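Local coordinates for protein TqaA (Penicillium aethiopicum, PDB 5EJD) that is probably a nonribosomal peptide synthetase, here represented by its C-terminal condensation-type domain, a domain that in fungal relatives releases the finished peptide by cyclising it, at residues A[275-280]-A[339-344]; A[297-302]-A[320-325]; A[376-381]-A[420-425]. One frame throughout, in Å; residues are numbered along the deposited sequence.

All three contacts are buried in the condensation domain, and each borders the 4'-phosphopantetheine site. Interaction 1 pairs two helices by packing alone, side chain on side chain and on backbone, with no hydrogen bond between the two segments. Interactions 2 and 3 instead join strands of one six-stranded mixed sheet, antiparallel in 297-302/320-325 and parallel in 376-381/420-425. Strands 294-301 and 377-381 are neighbours in that sheet, so the two strand contacts lie side by side, their centres about 10 Å apart. Helix 274-289, from interaction 1, lies against the sheet: Lys-279 reaches towards interaction 2, while Val-278 packs on interaction 3. Direct hydrogen bonding to the pantetheine is found in interaction 2, through Asn-302.

Interaction 1: A[275-280]-A[339-344]. With PNS (4'-phosphopantetheine), chain R.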
loop_
_atom_site.group_PDB
_atom_site.type_symbol
_atom_site.label_atom_id
_atom_site.label_comp_id
_atom_site.label_asym_id
_atom_site.label_seq_id
_atom_site.Cartn_x
_atom_site.Cartn_y
_atom_site.Cartn_z
ATOM N N ALA A 275 13.874 4.685 -2.832
ATOM C CA ALA A 275 12.823 5.584 -2.408
ATOM C C ALA A 275 13.391 6.908 -1.976
ATOM O O ALA A 275 12.825 7.944 -2.266
ATOM C CB ALA A 275 12.037 4.967 -1.246
ATOM N N THR A 276 14.499 6.866 -1.233
ATOM C CA THR A 276 15.150 8.080 -0.776
ATOM C C THR A 276 15.586 8.934 -1.979
ATOM O O THR A 276 15.377 10.144 -2.032
ATOM C CB THR A 276 16.366 7.756 0.093
ATOM O OG1 THR A 276 15.927 7.180 1.336
ATOM C CG2 THR A 276 17.185 9.024 0.396
ATOM N N LEU A 277 16.160 8.285 -2.966
ATOM C CA LEU A 277 16.612 8.975 -4.155
ATOM C C LEU A 277 15.480 9.724 -4.850
ATOM O O LEU A 277 15.587 10.915 -5.169
ATOM C CB LEU A 277 17.255 7.938 -5.065
ATOM C CG LEU A 277 17.979 8.385 -6.298
ATOM C CD1 LEU A 277 19.065 9.395 -5.944
ATOM C CD2 LEU A 277 18.610 7.183 -6.991
ATOM N N VAL A 278 14.357 9.040 -5.031
ATOM C CA VAL A 278 13.189 9.646 -5.638
ATOM C C VAL A 278 12.645 10.812 -4.806
ATOM O O VAL A 278 12.265 11.851 -5.353
ATOM C CB VAL A 278 12.083 8.606 -5.804
ATOM C CG1 VAL A 278 10.785 9.268 -6.230
ATOM C CG2 VAL A 278 12.517 7.564 -6.818
ATOM N N LYS A 279 12.617 10.672 -3.492
ATOM C CA LYS A 279 12.075 11.741 -2.661
ATOM C C LYS A 279 13.004 12.955 -2.573
ATOM O O LYS A 279 12.531 14.088 -2.534
ATOM C CB LYS A 279 11.725 11.215 -1.302
ATOM C CG LYS A 279 10.429 10.442 -1.394
ATOM C CD LYS A 279 10.189 9.457 -0.299
ATOM C CE LYS A 279 9.038 8.541 -0.738
ATOM N NZ LYS A 279 8.773 7.470 0.262
ATOM N N ALA A 280 14.315 12.723 -2.586
ATOM C CA ALA A 280 15.274 13.811 -2.593
ATOM C C ALA A 280 15.167 14.594 -3.883
ATOM O O ALA A 280 15.188 15.815 -3.864
ATOM C CB ALA A 280 16.668 13.283 -2.423
ATOM N N ASP A 339 24.705 14.615 1.052
ATOM C CA ASP A 339 24.174 15.253 2.212
ATOM C C ASP A 339 22.646 15.315 2.132
ATOM O O ASP A 339 21.969 15.117 3.138
ATOM C CB ASP A 339 24.695 16.672 2.354
ATOM C CG ASP A 339 26.192 16.734 2.672
ATOM O OD1 ASP A 339 26.688 15.945 3.492
ATOM O OD2 ASP A 339 26.866 17.626 2.114
ATOM N N LEU A 340 22.129 15.598 0.943
ATOM C CA LEU A 340 20.719 15.679 0.751
ATOM C C LEU A 340 20.045 14.291 0.880
ATOM O O LEU A 340 18.979 14.136 1.528
ATOM C CB LEU A 340 20.398 16.321 -0.616
ATOM C CG LEU A 340 18.900 16.311 -0.964
ATOM C CD1 LEU A 340 18.071 17.102 0.031
ATOM C CD2 LEU A 340 18.715 16.806 -2.362
ATOM N N LEU A 341 20.683 13.288 0.321
ATOM C CA LEU A 341 20.200 11.918 0.424
ATOM C C LEU A 341 20.151 11.439 1.871
ATOM O O LEU A 341 19.126 10.937 2.324
ATOM C CB LEU A 341 21.045 11.007 -0.423
ATOM C CG LEU A 341 21.046 11.304 -1.927
ATOM C CD1 LEU A 341 21.907 10.322 -2.686
ATOM C CD2 LEU A 341 19.648 11.237 -2.490
ATOM N N HIS A 342 21.216 11.635 2.631
ATOM C CA HIS A 342 21.208 11.212 4.035
ATOM C C HIS A 342 20.162 11.967 4.841
ATOM O O HIS A 342 19.478 11.392 5.692
ATOM C CB HIS A 342 22.579 11.356 4.689
ATOM C CG HIS A 342 23.521 10.266 4.308
ATOM N ND1 HIS A 342 23.282 8.941 4.622
ATOM C CD2 HIS A 342 24.704 10.291 3.642
ATOM C CE1 HIS A 342 24.258 8.190 4.141
ATOM N NE2 HIS A 342 25.133 8.985 3.540
ATOM N N HIS A 343 20.026 13.247 4.575
ATOM C CA HIS A 343 19.035 14.040 5.273
ATOM C C HIS A 343 17.606 13.504 4.948
ATOM O O HIS A 343 16.793 13.327 5.852
ATOM C CB HIS A 343 19.178 15.503 4.873
ATOM C CG HIS A 343 18.092 16.397 5.412
ATOM N ND1 HIS A 343 17.916 16.627 6.754
ATOM C CD2 HIS A 343 17.103 17.066 4.793
ATOM C CE1 HIS A 343 16.900 17.431 6.939
ATOM N NE2 HIS A 343 16.389 17.711 5.763
ATOM N N THR A 344 17.328 13.285 3.670
ATOM C CA THR A 344 16.018 12.884 3.237
ATOM C C THR A 344 15.661 11.529 3.835
ATOM O O THR A 344 14.589 11.368 4.409
ATOM C CB THR A 344 15.946 12.829 1.723
ATOM O OG1 THR A 344 16.182 14.138 1.175
ATOM C CG2 THR A 344 14.597 12.372 1.289
HETATM O O23 PNS R . 13.121 1.296 0.569
HETATM P P24 PNS R . 12.515 2.336 1.480
HETATM O O26 PNS R . 13.358 3.513 1.778
HETATM O O27 PNS R . 10.932 2.582 1.180
HETATM C C28 PNS R . 10.093 3.623 1.643
HETATM C C29 PNS R . 8.560 3.509 1.207
HETATM C C30 PNS R . 8.882 3.943 -0.186
HETATM C C31 PNS R . 8.200 4.552 2.280
HETATM C C32 PNS R . 8.237 2.005 1.463
HETATM O O33 PNS R . 8.617 1.663 2.855
HETATM C C34 PNS R . 6.723 1.919 1.447
HETATM O O35 PNS R . 6.070 2.134 2.475
HETATM N N36 PNS R . 5.813 1.787 0.539
HETATM C C37 PNS R . 5.803 1.589 -0.839
HETATM C C38 PNS R . 4.778 0.532 -1.212
HETATM C C39 PNS R . 3.347 0.955 -1.404
HETATM O O40 PNS R . 2.681 1.180 -0.430
HETATM N N41 PNS R . 2.887 0.949 -2.654
HETATM C C42 PNS R . 1.548 1.320 -3.032
HETATM C C43 PNS R . 0.518 0.378 -2.497
HETATM S S44 PNS R . -0.766 0.080 -3.731
#
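In a buried contact of the condensation domain, helices 274-289 and 337-349 cross through Ala-280, whose CB sits among Leu-340, Leu-341 and Thr-344. The short segments approach to 9.0 Å between axes at 109°, a steep crossing with the small Ala-280 at the contact. Leu-341 CD2 lies 3.6 Å from Ala-280 CB and also meets Leu-277 CD1 at 4.0 Å, the two leucines running alongside each other. With OG1 beside the backbone N (chi1 -69°), the Thr-276 methyl CG2 is anti to that N and comes within 3.3 Å of Leu-341 O; OG1 is hydrogen-bonded to Gln-345 and Thr-273. Thr-344 OG1 donates to Leu-340 O at 2.8 Å from above the carbonyl plane, and Thr-344 N reaches that oxygen from the other face; CG2 meanwhile rests 4.0 Å from Lys-279 CB. With an alanine here in place of Thr-344, Leu-340 O would probably keep just its backbone donor and a gap would open beside Ala-280 and Lys-279. Lys-279 extends to the pantetheine methyls, its NZ hydrogen-bonded to His-299. Phe-464 of helix 447-466 touches Leu-277, Ala-280 and Leu-340, Val-326 of strand 320-327 backs Leu-340 and Thr-344, and Val-278 faces strand 377-381.

Interaction 2: A[297-302]-A[320-325]; sequences FGHTVN and NFVPLR. With PNS (4'-phosphopantetheine), chain R.
His-299 presents one face of its imidazole to Leu-324 CB, which sits 4.1 Å from the ring centroid and 25° off the normal, a CH-pi contact displaced towards the rim. CG of His-299 stands between the backbone N and the carbonyl carbon (chi1 76°), which leans the ring across the neighbouring strand: Val-322 O lies in plane at the ring edge, 3.3 Å from CD2, and Val-322 CG2 is 3.6 Å from NE2, while ND1 is hydrogen-bonded to Lys-279. On the same face of the sheet Phe-297 runs alongside Leu-324, CZ to CD2 3.7 Å, and Val-301 alongside Asn-320. Thr-300 and Phe-321 share the other face, OG1 in the ring plane 3.4 Å from CD1 and close to the Gln-380 amide. Six backbone hydrogen bonds fix the register, two each in 297/324, 299/322 and 301/320; Val-301 N to Asn-320 O, at 2.8 Å and 171°, is nearly straight. Just past the strand, Asn-302 ND2 donates to pantetheine O35 at 3.0 Å and weakly to O33. The result is a twisted antiparallel pair at the margin of the condensation domain's six-stranded sheet, the end of strand 294-301 delivering a residue to the phosphopantetheine site.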
loop_
_atom_site.group_PDB
_atom_site.type_symbol
_atom_site.label_atom_id
_atom_site.label_comp_id
_atom_site.label_asym_id
_atom_site.label_seq_id
_atom_site.Cartn_x
_atom_site.Cartn_y
_atom_site.Cartn_z
ATOM N N PHE A 297 5.858 17.918 1.675
ATOM C CA PHE A 297 4.962 17.281 0.748
ATOM C C PHE A 297 4.528 15.946 1.326
ATOM O O PHE A 297 5.062 15.481 2.313
ATOM C CB PHE A 297 5.593 17.160 -0.674
ATOM C CG PHE A 297 6.929 16.440 -0.721
ATOM C CD1 PHE A 297 8.097 17.108 -0.472
ATOM C CD2 PHE A 297 7.007 15.093 -1.040
ATOM C CE1 PHE A 297 9.317 16.482 -0.551
ATOM C CE2 PHE A 297 8.222 14.449 -1.099
ATOM C CZ PHE A 297 9.379 15.150 -0.857
ATOM N N GLY A 298 3.594 15.286 0.674
ATOM C CA GLY A 298 3.112 14.016 1.168
ATOM C C GLY A 298 3.874 12.845 0.566
ATOM O O GLY A 298 4.449 12.944 -0.530
ATOM N N HIS A 299 3.869 11.736 1.288
ATOM C CA HIS A 299 4.336 10.493 0.720
ATOM C C HIS A 299 3.653 9.322 1.336
ATOM O O HIS A 299 3.059 9.416 2.400
ATOM C CB HIS A 299 5.872 10.384 0.793
ATOM C CG HIS A 299 6.392 10.066 2.149
ATOM N ND1 HIS A 299 7.434 9.195 2.347
ATOM C CD2 HIS A 299 6.025 10.499 3.380
ATOM C CE1 HIS A 299 7.677 9.078 3.641
ATOM N NE2 HIS A 299 6.833 9.857 4.290
ATOM N N THR A 300 3.683 8.217 0.604
ATOM C CA THR A 300 2.932 6.994 0.955
ATOM C C THR A 300 3.809 6.055 1.720
ATOM O O THR A 300 4.917 5.773 1.317
ATOM C CB THR A 300 2.466 6.291 -0.297
ATOM O OG1 THR A 300 1.676 7.205 -1.076
ATOM C CG2 THR A 300 1.626 5.106 0.074
ATOM N N VAL A 301 3.336 5.645 2.876
ATOM C CA VAL A 301 4.057 4.708 3.715
ATOM C C VAL A 301 3.168 3.488 3.953
ATOM O O VAL A 301 1.959 3.588 3.859
ATOM C CB VAL A 301 4.497 5.331 5.047
ATOM C CG1 VAL A 301 5.468 6.472 4.810
ATOM C CG2 VAL A 301 3.292 5.786 5.862
ATOM N N ASN A 302 3.788 2.349 4.273
ATOM C CA ASN A 302 3.074 1.106 4.256
ATOM C C ASN A 302 2.263 0.827 5.488
ATOM O O ASN A 302 1.346 -0.011 5.469
ATOM C CB ASN A 302 4.006 -0.051 3.938
ATOM C CG ASN A 302 5.087 -0.237 4.971
ATOM O OD1 ASN A 302 4.824 -0.622 6.088
ATOM N ND2 ASN A 302 6.321 0.034 4.591
ATOM N N ASN A 320 -0.670 4.699 4.436
ATOM C CA ASN A 320 -0.923 6.001 4.968
ATOM C C ASN A 320 -0.213 7.051 4.129
ATOM O O ASN A 320 0.814 6.753 3.508
ATOM C CB ASN A 320 -0.486 6.068 6.441
ATOM C CG ASN A 320 -1.234 7.148 7.214
ATOM O OD1 ASN A 320 -2.102 7.829 6.669
ATOM N ND2 ASN A 320 -0.910 7.293 8.479
ATOM N N PHE A 321 -0.798 8.244 4.070
ATOM C CA PHE A 321 -0.209 9.380 3.349
ATOM C C PHE A 321 0.147 10.428 4.378
ATOM O O PHE A 321 -0.758 10.998 5.052
ATOM C CB PHE A 321 -1.186 9.920 2.349
ATOM C CG PHE A 321 -1.825 8.871 1.529
ATOM C CD1 PHE A 321 -1.103 8.229 0.538
ATOM C CD2 PHE A 321 -3.126 8.505 1.754
ATOM C CE1 PHE A 321 -1.670 7.215 -0.214
ATOM C CE2 PHE A 321 -3.716 7.519 0.986
ATOM C CZ PHE A 321 -2.980 6.863 0.006
ATOM N N VAL A 322 1.447 10.643 4.573
ATOM C CA VAL A 322 1.911 11.489 5.670
ATOM C C VAL A 322 2.900 12.552 5.211
ATOM O O VAL A 322 3.439 12.463 4.117
ATOM C CB VAL A 322 2.553 10.664 6.788
ATOM C CG1 VAL A 322 1.550 9.689 7.380
ATOM C CG2 VAL A 322 3.789 9.914 6.293
ATOM N N PRO A 323 3.135 13.575 6.047
ATOM C CA PRO A 323 4.062 14.635 5.654
ATOM C C PRO A 323 5.510 14.190 5.675
ATOM O O PRO A 323 5.929 13.432 6.572
ATOM C CB PRO A 323 3.865 15.694 6.730
ATOM C CG PRO A 323 2.564 15.359 7.402
ATOM C CD PRO A 323 2.461 13.887 7.314
ATOM N N LEU A 324 6.248 14.605 4.654
ATOM C CA LEU A 324 7.683 14.464 4.630
ATOM C C LEU A 324 8.250 15.870 4.497
ATOM O O LEU A 324 7.846 16.635 3.615
ATOM C CB LEU A 324 8.100 13.619 3.458
ATOM C CG LEU A 324 9.607 13.501 3.288
ATOM C CD1 LEU A 324 10.208 12.690 4.399
ATOM C CD2 LEU A 324 9.928 12.828 1.961
ATOM N N ARG A 325 9.200 16.195 5.358
ATOM C CA ARG A 325 9.789 17.516 5.376
ATOM C C ARG A 325 11.269 17.450 5.042
ATOM O O ARG A 325 12.035 16.737 5.677
ATOM C CB ARG A 325 9.608 18.127 6.755
ATOM C CG ARG A 325 10.047 19.579 6.853
ATOM C CD ARG A 325 9.988 20.057 8.287
ATOM N NE ARG A 325 10.254 21.476 8.373
ATOM C CZ ARG A 325 10.154 22.196 9.480
ATOM N NH1 ARG A 325 9.748 21.651 10.608
ATOM N NH2 ARG A 325 10.439 23.487 9.451
HETATM O O23 PNS R . 13.121 1.296 0.569
HETATM P P24 PNS R . 12.515 2.336 1.480
HETATM O O26 PNS R . 13.358 3.513 1.778
HETATM O O27 PNS R . 10.932 2.582 1.180
HETATM C C28 PNS R . 10.093 3.623 1.643
HETATM C C29 PNS R . 8.560 3.509 1.207
HETATM C C30 PNS R . 8.882 3.943 -0.186
HETATM C C31 PNS R . 8.200 4.552 2.280
HETATM C C32 PNS R . 8.237 2.005 1.463
HETATM O O33 PNS R . 8.617 1.663 2.855
HETATM C C34 PNS R . 6.723 1.919 1.447
HETATM O O35 PNS R . 6.070 2.134 2.475
HETATM N N36 PNS R . 5.813 1.787 0.539
HETATM C C37 PNS R . 5.803 1.589 -0.839
HETATM C C38 PNS R . 4.778 0.532 -1.212
HETATM C C39 PNS R . 3.347 0.955 -1.404
HETATM O O40 PNS R . 2.681 1.180 -0.430
HETATM N N41 PNS R . 2.887 0.949 -2.654
HETATM C C42 PNS R . 1.548 1.320 -3.032
HETATM C C43 PNS R . 0.518 0.378 -2.497
HETATM S S44 PNS R . -0.766 0.080 -3.731
#

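Interaction 3: A[376-381]-A[420-425]; sequences SLIVQH and LDEVWI. With PNS (4'-phosphopantetheine), chain R.
Backbone hydrogen bonds tie the two strands in parallel, the donor coming from each strand in turn: Val-423 N to Ser-376 O, Ile-378 N to Val-423 O, Ile-425 N to Ile-378 O and Gln-380 N to Ile-425 O. All lie between 2.8 and 2.9 Å, and the axes of the short strand segments are inclined by 21°. In the first, Val-423 N stands 41° out of the Ser-376 carbonyl plane.

Apolar packing divides between the two faces. Ile-378 places CD1 over one face of the Trp-424 six-membered ring, 3.8 Å from its centroid and 18° off the normal. On the other side of the sheet from Ile-378 and Trp-424, Leu-377 CD1 lies 3.8 Å from Val-423 CG1 and 3.9 Å from Ile-425 CD1.

Polar contacts orient the indole. Glu-422 CG lies between the backbone N and the carbonyl carbon and the chain bends at chi2, turning the carboxylate to the indole, where Trp-424 NE1 donates at 2.8 Å to the anti lone pair of OE2. That oxygen also accepts from Leu-420 N; OE1 forms a salt bridge with Arg-55, so this buried carboxylate is probably ionised.

In the mixed six-stranded sheet of the condensation domain, strands 294-301 and 434-441 flank the pair. Phe-321 and Phe-417 meet the indole edge-to-face, helix 274-289 packs on Leu-377 and Val-379, and Gln-380 and His-381 carry the strand into the pantetheine pocket.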
loop_
_atom_site.group_PDB
_atom_site.type_symbol
_atom_site.label_atom_id
_atom_site.label_comp_id
_atom_site.label_asym_id
_atom_site.label_seq_id
_atom_site.Cartn_x
_atom_site.Cartn_y
_atom_site.Cartn_z
ATOM N N SER A 376 -1.229 18.167 -1.141
ATOM C CA SER A 376 -1.385 18.557 -2.530
ATOM C C SER A 376 -0.412 17.859 -3.464
ATOM O O SER A 376 -0.592 17.892 -4.671
ATOM C CB SER A 376 -1.316 20.081 -2.721
ATOM O OG SER A 376 -0.223 20.607 -2.037
ATOM N N LEU A 377 0.637 17.281 -2.911
ATOM C CA LEU A 377 1.573 16.477 -3.699
ATOM C C LEU A 377 1.898 15.196 -2.898
ATOM O O LEU A 377 2.161 15.267 -1.681
ATOM C CB LEU A 377 2.846 17.227 -3.960
ATOM C CG LEU A 377 3.848 16.399 -4.741
ATOM C CD1 LEU A 377 3.454 16.288 -6.175
ATOM C CD2 LEU A 377 5.213 17.044 -4.685
ATOM N N ILE A 378 1.802 14.042 -3.553
ATOM C CA ILE A 378 2.087 12.798 -2.893
ATOM C C ILE A 378 3.021 11.957 -3.764
ATOM O O ILE A 378 2.726 11.721 -4.934
ATOM C CB ILE A 378 0.829 12.000 -2.606
ATOM C CG1 ILE A 378 -0.147 12.847 -1.831
ATOM C CG2 ILE A 378 1.169 10.741 -1.817
ATOM C CD1 ILE A 378 -1.491 12.211 -1.610
ATOM N N VAL A 379 4.131 11.501 -3.175
ATOM C CA VAL A 379 5.065 10.649 -3.855
ATOM C C VAL A 379 4.927 9.213 -3.344
ATOM O O VAL A 379 5.004 9.001 -2.138
ATOM C CB VAL A 379 6.482 11.111 -3.583
ATOM C CG1 VAL A 379 7.472 10.170 -4.237
ATOM C CG2 VAL A 379 6.680 12.507 -4.106
ATOM N N GLN A 380 4.686 8.250 -4.252
ATOM C CA GLN A 380 4.662 6.825 -3.890
ATOM C C GLN A 380 5.732 6.086 -4.584
ATOM O O GLN A 380 5.589 5.823 -5.788
ATOM C CB GLN A 380 3.519 5.992 -4.427
ATOM C CG GLN A 380 2.198 6.353 -3.966
ATOM C CD GLN A 380 1.249 5.186 -3.783
ATOM O OE1 GLN A 380 1.256 4.124 -4.441
ATOM N NE2 GLN A 380 0.352 5.453 -2.930
ATOM N N HIS A 381 6.669 5.575 -3.840
ATOM C CA HIS A 381 7.575 4.705 -4.460
ATOM C C HIS A 381 7.014 3.265 -4.360
ATOM O O HIS A 381 6.715 2.777 -3.282
ATOM C CB HIS A 381 8.942 4.848 -3.817
ATOM C CG HIS A 381 9.954 3.962 -4.443
ATOM N ND1 HIS A 381 10.377 4.130 -5.742
ATOM C CD2 HIS A 381 10.591 2.866 -3.981
ATOM C CE1 HIS A 381 11.280 3.213 -6.035
ATOM N NE2 HIS A 381 11.422 2.422 -4.988
ATOM N N LEU A 420 -8.439 14.262 -6.929
ATOM C CA LEU A 420 -9.142 15.533 -6.727
ATOM C C LEU A 420 -8.169 16.667 -7.077
ATOM O O LEU A 420 -7.829 16.827 -8.265
ATOM C CB LEU A 420 -9.676 15.643 -5.308
ATOM C CG LEU A 420 -10.528 14.474 -4.847
ATOM C CD1 LEU A 420 -11.035 14.671 -3.422
ATOM C CD2 LEU A 420 -11.690 14.198 -5.790
ATOM N N ASP A 421 -7.718 17.446 -6.101
ATOM C CA ASP A 421 -6.827 18.584 -6.408
ATOM C C ASP A 421 -5.356 18.230 -6.269
ATOM O O ASP A 421 -4.507 18.987 -6.737
ATOM C CB ASP A 421 -7.148 19.822 -5.554
ATOM C CG ASP A 421 -8.518 20.475 -5.923
ATOM O OD1 ASP A 421 -8.980 20.323 -7.072
ATOM O OD2 ASP A 421 -9.145 21.119 -5.050
ATOM N N GLU A 422 -5.050 17.064 -5.704
ATOM C CA GLU A 422 -3.654 16.705 -5.468
ATOM C C GLU A 422 -2.947 16.164 -6.712
ATOM O O GLU A 422 -3.581 15.733 -7.674
ATOM C CB GLU A 422 -3.556 15.718 -4.342
ATOM C CG GLU A 422 -3.951 14.274 -4.689
ATOM C CD GLU A 422 -5.455 14.047 -4.823
ATOM O OE1 GLU A 422 -6.252 14.864 -4.315
ATOM O OE2 GLU A 422 -5.817 13.021 -5.429
ATOM N N VAL A 423 -1.632 16.226 -6.714
ATOM C CA VAL A 423 -0.852 15.595 -7.756
ATOM C C VAL A 423 -0.160 14.356 -7.168
ATOM O O VAL A 423 0.388 14.430 -6.067
ATOM C CB VAL A 423 0.206 16.549 -8.286
ATOM C CG1 VAL A 423 1.189 15.822 -9.209
ATOM C CG2 VAL A 423 -0.449 17.685 -9.013
ATOM N N TRP A 424 -0.168 13.244 -7.905
ATOM C CA TRP A 424 0.529 12.002 -7.486
ATOM C C TRP A 424 1.714 11.764 -8.366
ATOM O O TRP A 424 1.622 11.907 -9.588
ATOM C CB TRP A 424 -0.374 10.782 -7.597
ATOM C CG TRP A 424 -1.586 10.840 -6.705
ATOM C CD1 TRP A 424 -2.724 11.553 -6.919
ATOM C CD2 TRP A 424 -1.779 10.148 -5.487
ATOM N NE1 TRP A 424 -3.601 11.366 -5.896
ATOM C CE2 TRP A 424 -3.052 10.501 -5.001
ATOM C CE3 TRP A 424 -0.981 9.294 -4.735
ATOM C CZ2 TRP A 424 -3.561 10.018 -3.793
ATOM C CZ3 TRP A 424 -1.486 8.803 -3.524
ATOM C CH2 TRP A 424 -2.759 9.165 -3.074
ATOM N N ILE A 425 2.839 11.443 -7.746
ATOM C CA ILE A 425 4.005 10.965 -8.476
ATOM C C ILE A 425 4.324 9.540 -8.003
ATOM O O ILE A 425 4.618 9.334 -6.857
ATOM C CB ILE A 425 5.219 11.853 -8.247
ATOM C CG1 ILE A 425 4.943 13.252 -8.763
ATOM C CG2 ILE A 425 6.420 11.287 -8.977
ATOM C CD1 ILE A 425 6.002 14.253 -8.361
HETATM O O23 PNS R . 13.121 1.296 0.569
HETATM P P24 PNS R . 12.515 2.336 1.480
HETATM O O26 PNS R . 13.358 3.513 1.778
HETATM O O27 PNS R . 10.932 2.582 1.180
HETATM C C28 PNS R . 10.093 3.623 1.643
HETATM C C29 PNS R . 8.560 3.509 1.207
HETATM C C30 PNS R . 8.882 3.943 -0.186
HETATM C C31 PNS R . 8.200 4.552 2.280
HETATM C C32 PNS R . 8.237 2.005 1.463
HETATM O O33 PNS R . 8.617 1.663 2.855
HETATM C C34 PNS R . 6.723 1.919 1.447
HETATM O O35 PNS R . 6.070 2.134 2.475
HETATM N N36 PNS R . 5.813 1.787 0.539
HETATM C C37 PNS R . 5.803 1.589 -0.839
HETATM C C38 PNS R . 4.778 0.532 -1.212
HETATM C C39 PNS R . 3.347 0.955 -1.404
HETATM O O40 PNS R . 2.681 1.180 -0.430
HETATM N N41 PNS R . 2.887 0.949 -2.654
HETATM C C42 PNS R . 1.548 1.320 -3.032
HETATM C C43 PNS R . 0.518 0.378 -2.497
HETATM S S44 PNS R . -0.766 0.080 -3.731
#